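Local structure of cellulose hydrolase (Bacillus licheniformis, 4YZT) at residues H281-H295 with I326-K340. The protein hydrolyses internal beta-1,4-glucosidic linkages of cellulose as a tri-modular family 5 endoglucanase, and binds cellotetraose in its catalytic module. Numbering follows the deposited sequence.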
loop_
_atom_site.group_PDB
_atom_site.type_symbol
_atom_site.label_atom_id
_atom_site.label_comp_id
_atom_site.label_asym_id
_atom_site.label_seq_id
_atom_site.Cartn_x
_atom_site.Cartn_y
_atom_site.Cartn_z
ATOM N N HIS A 281 1.269 7.691 12.730
ATOM C CA HIS A 281 1.759 9.007 12.343
ATOM C C HIS A 281 2.570 8.927 11.055
ATOM O O HIS A 281 2.359 9.694 10.128
ATOM C CB HIS A 281 2.612 9.628 13.445
ATOM C CG HIS A 281 3.278 10.894 13.017
ATOM N ND1 HIS A 281 2.650 12.118 13.081
ATOM C CD2 HIS A 281 4.494 11.120 12.462
ATOM C CE1 HIS A 281 3.462 13.050 12.613
ATOM N NE2 HIS A 281 4.585 12.469 12.223
ATOM N N SER A 282 3.505 7.991 10.998
ATOM C CA SER A 282 4.318 7.842 9.797
ATOM C C SER A 282 3.448 7.498 8.603
ATOM O O SER A 282 3.613 8.063 7.527
ATOM C CB SER A 282 5.385 6.775 9.991
ATOM O OG SER A 282 6.331 7.180 10.973
ATOM N N LYS A 283 2.525 6.564 8.789
ATOM C CA LYS A 283 1.671 6.140 7.684
ATOM C C LYS A 283 0.841 7.301 7.125
ATOM O O LYS A 283 0.723 7.465 5.908
ATOM C CB LYS A 283 0.752 5.005 8.128
ATOM C CG LYS A 283 -0.028 4.371 6.983
ATOM C CD LYS A 283 -1.330 3.750 7.492
ATOM C CE LYS A 283 -1.105 2.545 8.376
ATOM N NZ LYS A 283 -2.409 2.115 9.010
ATOM N N TRP A 284 0.274 8.109 8.021
ATOM C CA TRP A 284 -0.546 9.241 7.596
ATOM C C TRP A 284 0.311 10.275 6.871
ATOM O O TRP A 284 -0.042 10.742 5.784
ATOM C CB TRP A 284 -1.265 9.873 8.797
ATOM C CG TRP A 284 -2.272 8.945 9.450
ATOM C CD1 TRP A 284 -2.659 7.715 9.006
ATOM C CD2 TRP A 284 -3.006 9.186 10.661
ATOM N NE1 TRP A 284 -3.591 7.175 9.862
ATOM C CE2 TRP A 284 -3.816 8.052 10.891
ATOM C CE3 TRP A 284 -3.059 10.248 11.573
ATOM C CZ2 TRP A 284 -4.675 7.951 11.996
ATOM C CZ3 TRP A 284 -3.914 10.142 12.685
ATOM C CH2 TRP A 284 -4.701 9.004 12.882
ATOM N N LEU A 285 1.449 10.618 7.469
ATOM C CA LEU A 285 2.399 11.551 6.856
ATOM C C LEU A 285 2.906 11.076 5.481
ATOM O O LEU A 285 3.050 11.869 4.553
ATOM C CB LEU A 285 3.584 11.779 7.798
ATOM C CG LEU A 285 4.618 12.820 7.353
ATOM C CD1 LEU A 285 3.956 14.204 7.242
ATOM C CD2 LEU A 285 5.775 12.866 8.326
ATOM N N TYR A 286 3.209 9.791 5.368
ATOM C CA TYR A 286 3.675 9.221 4.107
ATOM C C TYR A 286 2.613 9.375 3.015
ATOM O O TYR A 286 2.897 9.846 1.903
ATOM C CB TYR A 286 4.047 7.744 4.296
ATOM C CG TYR A 286 4.624 7.100 3.053
ATOM C CD1 TYR A 286 3.799 6.500 2.110
ATOM C CD2 TYR A 286 5.996 7.112 2.808
ATOM C CE1 TYR A 286 4.322 5.924 0.964
ATOM C CE2 TYR A 286 6.515 6.529 1.674
ATOM C CZ TYR A 286 5.679 5.950 0.757
ATOM O OH TYR A 286 6.199 5.372 -0.384
ATOM N N HIS A 287 1.379 8.998 3.327
ATOM C CA HIS A 287 0.336 9.057 2.310
ATOM C C HIS A 287 0.017 10.502 1.917
ATOM O O HIS A 287 -0.086 10.813 0.727
ATOM C CB HIS A 287 -0.916 8.325 2.785
ATOM C CG HIS A 287 -0.812 6.834 2.673
ATOM N ND1 HIS A 287 -0.162 6.060 3.610
ATOM C CD2 HIS A 287 -1.267 5.975 1.726
ATOM C CE1 HIS A 287 -0.225 4.788 3.252
ATOM N NE2 HIS A 287 -0.888 4.708 2.110
ATOM N N ASP A 288 -0.116 11.396 2.893
ATOM C CA ASP A 288 -0.401 12.789 2.573
ATOM C C ASP A 288 0.713 13.408 1.739
ATOM O O ASP A 288 0.454 14.123 0.774
ATOM C CB ASP A 288 -0.603 13.629 3.837
ATOM C CG ASP A 288 -0.862 15.088 3.515
ATOM O OD1 ASP A 288 -1.986 15.417 3.068
ATOM O OD2 ASP A 288 0.064 15.908 3.685
ATOM N N THR A 289 1.955 13.116 2.112
ATOM C CA THR A 289 3.097 13.703 1.428
ATOM C C THR A 289 3.183 13.186 0.003
ATOM O O THR A 289 3.316 13.979 -0.936
ATOM C CB THR A 289 4.421 13.402 2.161
ATOM O OG1 THR A 289 4.345 13.905 3.502
ATOM C CG2 THR A 289 5.599 14.054 1.449
ATOM N N PHE A 290 3.101 11.866 -0.168
ATOM C CA PHE A 290 3.202 11.317 -1.513
ATOM C C PHE A 290 2.040 11.732 -2.411
ATOM O O PHE A 290 2.252 12.104 -3.565
ATOM C CB PHE A 290 3.293 9.792 -1.513
ATOM C CG PHE A 290 3.488 9.238 -2.888
ATOM C CD1 PHE A 290 4.718 9.361 -3.519
ATOM C CD2 PHE A 290 2.435 8.642 -3.574
ATOM C CE1 PHE A 290 4.903 8.893 -4.805
ATOM C CE2 PHE A 290 2.615 8.161 -4.861
ATOM C CZ PHE A 290 3.845 8.286 -5.475
ATOM N N VAL A 291 0.814 11.665 -1.908
ATOM C CA VAL A 291 -0.313 11.988 -2.776
ATOM C C VAL A 291 -0.297 13.475 -3.150
ATOM O O VAL A 291 -0.606 13.826 -4.293
ATOM C CB VAL A 291 -1.658 11.596 -2.126
ATOM C CG1 VAL A 291 -2.845 12.019 -3.028
ATOM C CG2 VAL A 291 -1.680 10.098 -1.902
ATOM N N ARG A 292 0.084 14.342 -2.211
ATOM C CA ARG A 292 0.182 15.770 -2.524
ATOM C C ARG A 292 1.268 16.025 -3.565
ATOM O O ARG A 292 1.108 16.880 -4.421
ATOM C CB ARG A 292 0.445 16.614 -1.265
ATOM C CG ARG A 292 -0.778 16.740 -0.354
ATOM C CD ARG A 292 -0.752 17.990 0.523
ATOM N NE ARG A 292 0.186 17.907 1.642
ATOM C CZ ARG A 292 1.417 18.414 1.632
ATOM N NH1 ARG A 292 1.871 19.034 0.551
ATOM N NH2 ARG A 292 2.198 18.295 2.702
ATOM N N LEU A 293 2.372 15.287 -3.497
ATOM C CA LEU A 293 3.432 15.450 -4.489
ATOM C C LEU A 293 2.980 14.969 -5.874
ATOM O O LEU A 293 3.242 15.635 -6.880
ATOM C CB LEU A 293 4.702 14.718 -4.057
ATOM C CG LEU A 293 5.502 15.379 -2.936
ATOM C CD1 LEU A 293 6.587 14.417 -2.393
ATOM C CD2 LEU A 293 6.127 16.677 -3.452
ATOM N N ALA A 294 2.298 13.827 -5.926
ATOM C CA ALA A 294 1.727 13.349 -7.185
ATOM C C ALA A 294 0.768 14.400 -7.770
ATOM O O ALA A 294 0.824 14.733 -8.954
ATOM C CB ALA A 294 1.010 12.024 -6.979
ATOM N N HIS A 295 -0.105 14.940 -6.927
ATOM C CA HIS A 295 -1.033 15.964 -7.392
ATOM C C HIS A 295 -0.285 17.195 -7.912
ATOM O O HIS A 295 -0.604 17.709 -8.988
ATOM C CB HIS A 295 -2.010 16.349 -6.269
ATOM C CG HIS A 295 -3.275 16.984 -6.767
ATOM N ND1 HIS A 295 -3.406 18.346 -6.942
ATOM C CD2 HIS A 295 -4.459 16.444 -7.143
ATOM C CE1 HIS A 295 -4.612 18.616 -7.409
ATOM N NE2 HIS A 295 -5.276 17.480 -7.530
ATOM N N ILE A 326 -7.399 10.963 4.157
ATOM C CA ILE A 326 -6.235 11.712 3.719
ATOM C C ILE A 326 -6.023 11.537 2.212
ATOM O O ILE A 326 -5.795 12.512 1.504
ATOM C CB ILE A 326 -4.974 11.288 4.496
ATOM C CG1 ILE A 326 -4.975 11.959 5.870
ATOM C CG2 ILE A 326 -3.710 11.667 3.741
ATOM C CD1 ILE A 326 -3.922 11.414 6.831
ATOM N N VAL A 327 -6.120 10.304 1.720
ATOM C CA VAL A 327 -5.917 10.046 0.289
ATOM C C VAL A 327 -6.989 10.731 -0.566
ATOM O O VAL A 327 -6.685 11.338 -1.588
ATOM C CB VAL A 327 -5.903 8.521 0.000
ATOM C CG1 VAL A 327 -6.042 8.231 -1.498
ATOM C CG2 VAL A 327 -4.620 7.889 0.552
ATOM N N ILE A 328 -8.235 10.645 -0.123
ATOM C CA ILE A 328 -9.364 11.290 -0.789
ATOM C C ILE A 328 -9.196 12.812 -0.916
ATOM O O ILE A 328 -9.440 13.392 -1.980
ATOM C CB ILE A 328 -10.668 10.972 -0.025
ATOM C CG1 ILE A 328 -10.959 9.476 -0.141
ATOM C CG2 ILE A 328 -11.842 11.823 -0.533
ATOM C CD1 ILE A 328 -11.003 8.980 -1.570
ATOM N N GLN A 329 -8.778 13.453 0.168
ATOM C CA GLN A 329 -8.592 14.906 0.167
ATOM C C GLN A 329 -7.326 15.300 -0.608
ATOM O O GLN A 329 -7.358 16.162 -1.492
ATOM C CB GLN A 329 -8.532 15.422 1.604
ATOM C CG GLN A 329 -9.843 15.234 2.363
ATOM C CD GLN A 329 -10.968 16.050 1.763
ATOM O OE1 GLN A 329 -10.768 17.195 1.359
ATOM N NE2 GLN A 329 -12.166 15.465 1.702
ATOM N N ALA A 330 -6.212 14.650 -0.290
ATOM C CA ALA A 330 -4.958 14.968 -0.954
ATOM C C ALA A 330 -5.044 14.706 -2.464
ATOM O O ALA A 330 -4.452 15.436 -3.257
ATOM C CB ALA A 330 -3.814 14.173 -0.338
ATOM N N GLY A 331 -5.796 13.683 -2.855
ATOM C CA GLY A 331 -5.934 13.341 -4.261
ATOM C C GLY A 331 -6.769 14.352 -5.028
ATOM O O GLY A 331 -6.778 14.332 -6.267
ATOM N N ARG A 332 -7.478 15.219 -4.297
ATOM C CA ARG A 332 -8.206 16.346 -4.888
ATOM C C ARG A 332 -7.453 17.664 -4.714
ATOM O O ARG A 332 -8.004 18.743 -4.962
ATOM C CB ARG A 332 -9.601 16.460 -4.264
ATOM C CG ARG A 332 -10.567 15.406 -4.758
ATOM C CD ARG A 332 -11.850 15.353 -3.922
ATOM N NE ARG A 332 -12.856 14.530 -4.590
ATOM C CZ ARG A 332 -12.872 13.198 -4.575
ATOM N NH1 ARG A 332 -11.929 12.530 -3.910
ATOM N NH2 ARG A 332 -13.826 12.531 -5.227
ATOM N N GLY A 333 -6.201 17.576 -4.274
ATOM C CA GLY A 333 -5.360 18.754 -4.114
ATOM C C GLY A 333 -5.574 19.520 -2.819
ATOM O O GLY A 333 -5.196 20.682 -2.718
ATOM N N VAL A 334 -6.180 18.872 -1.831
ATOM C CA VAL A 334 -6.465 19.518 -0.548
ATOM C C VAL A 334 -5.500 19.003 0.519
ATOM O O VAL A 334 -5.495 17.823 0.839
ATOM C CB VAL A 334 -7.921 19.265 -0.113
ATOM C CG1 VAL A 334 -8.231 19.971 1.204
ATOM C CG2 VAL A 334 -8.884 19.714 -1.214
ATOM N N PRO A 335 -4.642 19.880 1.040
ATOM C CA PRO A 335 -3.707 19.466 2.092
ATOM C C PRO A 335 -4.401 19.078 3.403
ATOM O O PRO A 335 -5.431 19.656 3.772
ATOM C CB PRO A 335 -2.839 20.706 2.291
ATOM C CG PRO A 335 -2.916 21.423 0.967
ATOM C CD PRO A 335 -4.329 21.217 0.513
ATOM N N ASN A 336 -3.813 18.103 4.088
ATOM C CA ASN A 336 -4.322 17.609 5.361
ATOM C C ASN A 336 -3.378 17.945 6.503
ATOM O O ASN A 336 -2.159 17.768 6.384
ATOM C CB ASN A 336 -4.516 16.090 5.308
ATOM C CG ASN A 336 -5.369 15.655 4.142
ATOM O OD1 ASN A 336 -6.597 15.767 4.182
ATOM N ND2 ASN A 336 -4.725 15.143 3.094
ATOM N N ALA A 337 -3.942 18.410 7.613
ATOM C CA ALA A 337 -3.160 18.623 8.818
ATOM C C ALA A 337 -2.761 17.261 9.412
ATOM O O ALA A 337 -3.519 16.289 9.335
ATOM C CB ALA A 337 -3.948 19.459 9.822
ATOM N N ILE A 338 -1.562 17.192 9.983
ATOM C CA ILE A 338 -1.070 15.959 10.583
ATOM C C ILE A 338 -0.669 16.220 12.041
ATOM O O ILE A 338 0.143 17.117 12.317
ATOM C CB ILE A 338 0.143 15.389 9.797
ATOM C CG1 ILE A 338 -0.184 15.237 8.304
ATOM C CG2 ILE A 338 0.577 14.061 10.390
ATOM C CD1 ILE A 338 -1.225 14.155 7.989
ATOM N N ILE A 339 -1.264 15.471 12.974
ATOM C CA ILE A 339 -0.917 15.591 14.393
ATOM C C ILE A 339 0.177 14.607 14.826
ATOM O O ILE A 339 0.327 13.526 14.242
ATOM C CB ILE A 339 -2.153 15.373 15.313
ATOM C CG1 ILE A 339 -2.637 13.922 15.242
ATOM C CG2 ILE A 339 -3.264 16.360 14.968
ATOM C CD1 ILE A 339 -3.730 13.589 16.255
ATOM N N LYS A 340 0.938 15.000 15.850
ATOM C CA LYS A 340 1.951 14.141 16.475
ATOM C C LYS A 340 1.946 14.384 17.983
ATOM O O LYS A 340 2.211 15.501 18.431
ATOM C CB LYS A 340 3.342 14.420 15.896
ATOM C CG LYS A 340 4.357 13.312 16.119
ATOM C CD LYS A 340 5.665 13.586 15.379
ATOM C CE LYS A 340 6.644 12.423 15.543
ATOM N NZ LYS A 340 7.984 12.746 14.981
HETATM O O HOH W 1 7.440 12.611 12.174
#
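Asp288 and Asn336 show how one carboxylate can pin an interdomain linker to a TIM barrel. Segments 281-295 and 326-330 of two outer helices of the (beta/alpha)8 barrel run nearly parallel (21°), their axes approaching to 9.1 Å. A Schellman motif with Gly333 at C-prime then turns the chain back along helix 280-296 and into strand 338-347, the first of the X2 carbohydrate-binding module. Asp288 can be followed outward: CB rests on Ile326 CG2; CG, anti to the backbone N (chi1 178°), is thereby aimed at the linker; OD1 takes a nearly straight bond, on its anti side, from Asn336 ND2 at 2.8 Å, plus a weak one from Asn336 N; OD2 takes Arg292 NE in a salt bridge from the syn side, well out of the carboxylate plane. The Arg292 side chain meanwhile crosses Pro335 at about a right angle. At the far end, Gly333 CA sits over the centre of the His295 ring. His281 ends the row, its ring edge donating from ND1 to Ile339 O. Replacing His281 by alanine is likely to leave Ile339 O without this donor and the Lys340 chain without a ring face to lie over. Lys340 CD lies 3.5 Å from His281 NE2, and one water joins this nitrogen to Lys340 NZ.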